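Local coordinates for putative secreted protein (Streptomyces coelicolor A3, PDB 2QF9), which is of unknown function but is a probably secreted, helical-bundle member of the DUF305 family in the ferritin clan, at residues I58-L61 with D62-L66; R14-S17 with V18-Q22. All coordinates share one frame; numbering follows the deposited sequence.

Contact 1. Residues I58-L61 with D62-L66; sequences IGWL and DLWAL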
loop_
_atom_site.group_PDB
_atom_site.type_symbol
_atom_site.label_atom_id
_atom_site.label_comp_id
_atom_site.label_asym_id
_atom_site.label_seq_id
_atom_site.Cartn_x
_atom_site.Cartn_y
_atom_site.Cartn_z
ATOM N N ILE A 58 -4.038 -10.342 1.621
ATOM C CA ILE A 58 -5.028 -10.129 2.678
ATOM C C ILE A 58 -6.451 -10.246 2.103
ATOM O O ILE A 58 -7.333 -10.856 2.720
ATOM C CB ILE A 58 -4.821 -8.787 3.387
ATOM C CG1 ILE A 58 -3.516 -8.856 4.210
ATOM C CG2 ILE A 58 -6.026 -8.484 4.289
ATOM C CD1 ILE A 58 -3.108 -7.566 4.874
ATOM N N GLY A 59 -6.646 -9.692 0.909
ATOM C CA GLY A 59 -7.925 -9.789 0.209
ATOM C C GLY A 59 -8.308 -11.234 -0.098
ATOM O O GLY A 59 -9.490 -11.615 -0.005
ATOM N N TRP A 60 -7.308 -12.052 -0.428
ATOM C CA TRP A 60 -7.565 -13.484 -0.668
ATOM C C TRP A 60 -8.002 -14.165 0.619
ATOM O O TRP A 60 -9.004 -14.890 0.646
ATOM C CB TRP A 60 -6.364 -14.189 -1.323
ATOM C CG TRP A 60 -6.036 -13.659 -2.707
ATOM C CD1 TRP A 60 -6.896 -13.038 -3.583
ATOM C CD2 TRP A 60 -4.763 -13.699 -3.360
ATOM N NE1 TRP A 60 -6.231 -12.693 -4.750
ATOM C CE2 TRP A 60 -4.922 -13.085 -4.635
ATOM C CE3 TRP A 60 -3.503 -14.203 -2.999
ATOM C CZ2 TRP A 60 -3.864 -12.958 -5.549
ATOM C CZ3 TRP A 60 -2.440 -14.067 -3.916
ATOM C CH2 TRP A 60 -2.635 -13.449 -5.173
ATOM N N LEU A 61 -7.267 -13.912 1.696
ATOM C CA LEU A 61 -7.603 -14.510 2.990
ATOM C C LEU A 61 -9.034 -14.122 3.387
ATOM O O LEU A 61 -9.805 -14.958 3.856
ATOM C CB LEU A 61 -6.581 -14.098 4.055
ATOM C CG LEU A 61 -5.185 -14.724 3.918
ATOM C CD1 LEU A 61 -4.201 -14.023 4.846
ATOM C CD2 LEU A 61 -5.216 -16.240 4.230
ATOM N N ASP A 62 -9.390 -12.858 3.157
ATOM C CA ASP A 62 -10.722 -12.374 3.468
ATOM C C ASP A 62 -11.781 -13.087 2.634
ATOM O O ASP A 62 -12.749 -13.617 3.189
ATOM C CB ASP A 62 -10.789 -10.860 3.281
ATOM C CG ASP A 62 -10.189 -10.104 4.452
ATOM O OD1 ASP A 62 -9.866 -10.742 5.494
ATOM O OD2 ASP A 62 -10.041 -8.865 4.337
ATOM N N LEU A 63 -11.572 -13.125 1.315
ATOM C CA LEU A 63 -12.493 -13.782 0.385
ATOM C C LEU A 63 -12.671 -15.277 0.745
ATOM O O LEU A 63 -13.785 -15.838 0.643
ATOM C CB LEU A 63 -11.969 -13.645 -1.042
ATOM C CG LEU A 63 -12.841 -14.111 -2.215
ATOM C CD1 LEU A 63 -14.045 -13.219 -2.400
ATOM C CD2 LEU A 63 -12.031 -14.108 -3.490
ATOM N N TRP A 64 -11.577 -15.892 1.194
ATOM C CA TRP A 64 -11.573 -17.295 1.600
ATOM C C TRP A 64 -12.100 -17.534 3.024
ATOM O O TRP A 64 -12.160 -18.688 3.470
ATOM C CB TRP A 64 -10.166 -17.876 1.474
ATOM C CG TRP A 64 -9.612 -17.885 0.070
ATOM C CD1 TRP A 64 -10.324 -17.967 -1.102
ATOM C CD2 TRP A 64 -8.231 -17.877 -0.304
ATOM N NE1 TRP A 64 -9.474 -17.970 -2.174
ATOM C CE2 TRP A 64 -8.181 -17.931 -1.717
ATOM C CE3 TRP A 64 -7.028 -17.812 0.417
ATOM C CZ2 TRP A 64 -6.965 -17.918 -2.432
ATOM C CZ3 TRP A 64 -5.813 -17.804 -0.295
ATOM C CH2 TRP A 64 -5.798 -17.870 -1.703
ATOM N N ALA A 65 -12.488 -16.469 3.723
ATOM C CA ALA A 65 -12.918 -16.536 5.137
ATOM C C ALA A 65 -11.884 -17.224 6.048
ATOM O O ALA A 65 -12.229 -18.090 6.873
ATOM C CB ALA A 65 -14.282 -17.217 5.263
ATOM N N LEU A 66 -10.617 -16.859 5.879
ATOM C CA LEU A 66 -9.528 -17.427 6.680
ATOM C C LEU A 66 -8.920 -16.325 7.554
ATOM O O LEU A 66 -8.764 -15.198 7.097
ATOM C CB LEU A 66 -8.480 -18.082 5.780
ATOM C CG LEU A 66 -8.893 -19.298 4.941
ATOM C CD1 LEU A 66 -7.755 -19.783 4.055
ATOM C CD2 LEU A 66 -9.399 -20.449 5.818
#

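Contact 2. Residues R14-S17 with V18-Q22; sequences RDMS and VHHQQ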
loop_
_atom_site.group_PDB
_atom_site.type_symbol
_atom_site.label_atom_id
_atom_site.label_comp_id
_atom_site.label_asym_id
_atom_site.label_seq_id
_atom_site.Cartn_x
_atom_site.Cartn_y
_atom_site.Cartn_z
ATOM N N ARG A 14 -0.469 -15.296 4.791
ATOM C CA ARG A 14 -0.299 -14.732 6.140
ATOM C C ARG A 14 1.130 -14.232 6.364
ATOM O O ARG A 14 1.360 -13.070 6.770
ATOM C CB ARG A 14 -0.641 -15.773 7.215
ATOM C CG ARG A 14 -2.121 -16.003 7.417
ATOM C CD ARG A 14 -2.384 -16.995 8.543
ATOM N NE ARG A 14 -3.808 -17.304 8.626
ATOM C CZ ARG A 14 -4.376 -18.457 8.270
ATOM N NH1 ARG A 14 -5.690 -18.593 8.377
ATOM N NH2 ARG A 14 -3.645 -19.474 7.835
ATOM N N ASP A 15 2.091 -15.113 6.090
ATOM C CA ASP A 15 3.502 -14.870 6.403
ATOM C C ASP A 15 4.083 -13.796 5.502
ATOM O O ASP A 15 4.737 -12.861 5.980
ATOM C CB ASP A 15 4.311 -16.163 6.266
ATOM C CG ASP A 15 4.001 -17.192 7.370
ATOM O OD1 ASP A 15 3.273 -16.890 8.336
ATOM O OD2 ASP A 15 4.540 -18.305 7.264
HETATM N N MSE A 16 3.825 -13.896 4.201
HETATM C CA MSE A 16 4.383 -12.906 3.297
HETATM C C MSE A 16 3.725 -11.539 3.531
HETATM O O MSE A 16 4.368 -10.509 3.323
HETATM C CB MSE A 16 4.307 -13.369 1.831
HETATM C CG MSE A 16 5.073 -12.491 0.890
HETATM SE SE MSE A 16 7.017 -12.408 1.282
HETATM C CE MSE A 16 7.497 -13.889 0.179
ATOM N N SER A 17 2.460 -11.506 3.977
ATOM C CA SER A 17 1.843 -10.209 4.304
ATOM C C SER A 17 2.584 -9.481 5.445
ATOM O O SER A 17 2.843 -8.267 5.363
ATOM C CB SER A 17 0.355 -10.366 4.621
ATOM O OG SER A 17 -0.340 -10.652 3.420
ATOM N N VAL A 18 2.929 -10.225 6.497
ATOM C CA VAL A 18 3.717 -9.662 7.600
ATOM C C VAL A 18 5.113 -9.225 7.106
ATOM O O VAL A 18 5.613 -8.170 7.492
ATOM C CB VAL A 18 3.816 -10.657 8.780
ATOM C CG1 VAL A 18 4.742 -10.116 9.869
ATOM C CG2 VAL A 18 2.425 -10.941 9.369
ATOM N N HIS A 19 5.726 -10.036 6.243
ATOM C CA HIS A 19 7.058 -9.726 5.706
ATOM C C HIS A 19 7.012 -8.415 4.897
ATOM O O HIS A 19 7.830 -7.494 5.109
ATOM C CB HIS A 19 7.513 -10.881 4.826
ATOM C CG HIS A 19 9.006 -11.015 4.692
ATOM N ND1 HIS A 19 9.704 -10.487 3.631
ATOM C CD2 HIS A 19 9.913 -11.689 5.444
ATOM C CE1 HIS A 19 10.983 -10.819 3.739
ATOM N NE2 HIS A 19 11.140 -11.537 4.835
ATOM N N HIS A 20 6.021 -8.327 4.006
ATOM C CA HIS A 20 5.794 -7.139 3.176
ATOM C C HIS A 20 5.579 -5.890 4.045
ATOM O O HIS A 20 6.150 -4.816 3.775
ATOM C CB HIS A 20 4.579 -7.362 2.270
ATOM C CG HIS A 20 4.906 -8.034 0.970
ATOM N ND1 HIS A 20 5.975 -8.901 0.812
ATOM C CD2 HIS A 20 4.296 -7.964 -0.236
ATOM C CE1 HIS A 20 6.021 -9.305 -0.446
ATOM N NE2 HIS A 20 5.007 -8.765 -1.098
ATOM N N GLN A 21 4.762 -6.032 5.087
ATOM C CA GLN A 21 4.498 -4.932 6.010
ATOM C C GLN A 21 5.799 -4.284 6.521
ATOM O O GLN A 21 5.906 -3.049 6.593
ATOM C CB GLN A 21 3.680 -5.437 7.201
ATOM C CG GLN A 21 3.304 -4.351 8.182
ATOM C CD GLN A 21 2.425 -4.889 9.297
ATOM O OE1 GLN A 21 2.841 -5.756 10.083
ATOM N NE2 GLN A 21 1.192 -4.375 9.375
ATOM N N GLN A 22 6.771 -5.118 6.894
ATOM C CA GLN A 22 8.034 -4.567 7.376
ATOM C C GLN A 22 8.825 -3.833 6.281
ATOM O O GLN A 22 9.446 -2.798 6.558
ATOM C CB GLN A 22 8.881 -5.642 8.043
ATOM C CG GLN A 22 10.012 -4.997 8.865
ATOM C CD GLN A 22 10.996 -5.991 9.414
ATOM O OE1 GLN A 22 11.651 -6.723 8.668
ATOM N NE2 GLN A 22 11.112 -6.019 10.736
#

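Contact 1. Residues I58-L61 with D62-L66
This is a local contact along the last turn of helix 37-63 and through its C-terminal cap, where Trp-60 and Leu-61 meet Trp-64 and Leu-66 at one end of the helical bundle. The helical ladder ends with Trp-64 N donating to Trp-60 O at 2.8 Å. Trp-60 O also lies over one face of the Trp-64 indole, off-centre on that face and 3.1 Å from Trp-64 CG. Farther along that ring, Trp-60 CB stands over the six-membered part, 3.8 Å from its centroid and only 12° off the normal, a CH-pi contact. The two indoles are displaced so far that little of one covers the other, their planes 30° apart. With CG anti to its own carbonyl carbon (chi1 -64°), Trp-60 sends its indole away from the cap, and its NE1 donates to Gly-59 O of the second subunit, while Gly-59 O of its own chain takes both the N-H of Leu-63 and NE1 of Trp-60 of the second subunit. Helix termination follows the Schellman motif: Ala-65 takes positive phi, Leu-66 N reaches back to Leu-61 O at 2.9 Å, and Ala-65 N bonds Asp-62 O at the same length. The apolar partnership usual in this motif is made by Leu-61 CD2 and Leu-66 CB, 4.1 Å apart. Both leucines also rest on helix 8-31, at Ala-13 and Ala-10 respectively.

Contact 2. Residues R14-S17 with V18-Q22
The bond from His-20 N to Met-16 O, 2.8 Å long, belongs to the regular i to i+4 ladder of helix 8-31, one long helix in a bundle consistent with the ferritin-like fold suggested by the family's clan. The pair meets again through its side chains. Selenomethionine Met-16 holds CG anti to the backbone N (chi1 -170°), which sets CG beside the imidazole of His-20, and a bend at chi2 brings SE close to the same ring. Met-16 CG lies 3.6 Å from His-20 CE1, and Met-16 SE is 3.7 Å from His-20 ND1. Met-16 SE approaches the His-20 ring obliquely, 4.4 Å from its centroid, and lies 4.7 Å from the centroid of the His-19 ring, 45° off its normal; both are Met-aromatic contacts. One bent side chain thus touches two successive imidazoles whose far nitrogens have separate partners: His-20 NE2 bonds Gln-53 OE1 on helix 37-63, and His-19 NE2 bonds Pro-93 O. A leucine in place of His-20 would probably leave Gln-53 OE1 without this hydrogen-bonding partner and deprive the Met-16 selenium of one of its aromatic neighbours. Met-150 of helix 141-167 packs on both Met-16 and His-20. On another side of the helix, Val-18 N makes a longer bond to Arg-14 O, 3.3 Å, and the valine methyl CG2 rests 3.5 Å from that same oxygen.

How the contacts relate
Contact 2 lies on helix 8-31, whereas contact 1 caps helix 37-63, the next helix in sequence; the centre of contact 2 is about 7 Å, and that of contact 1 about 20 Å, from the centre of the chain. Their own centres are about 15 Å apart, yet their side chains touch. Ile-58 CG1 packs 3.7 Å from Ser-17 OG, whose hydrogen bond is to Ala-13 O within its own helix. In one of the two modelled conformers of Arg-14, Leu-61 CD1 lies 3.9 Å from Arg-14 CG, Leu-66 CB lies 3.8 Å from Arg-14 NH1, and Arg-14 NE bonds Pro-67 O, just beyond the Schellman turn. No active site or ligand has been assigned to this protein; contact 1 faces the second subunit.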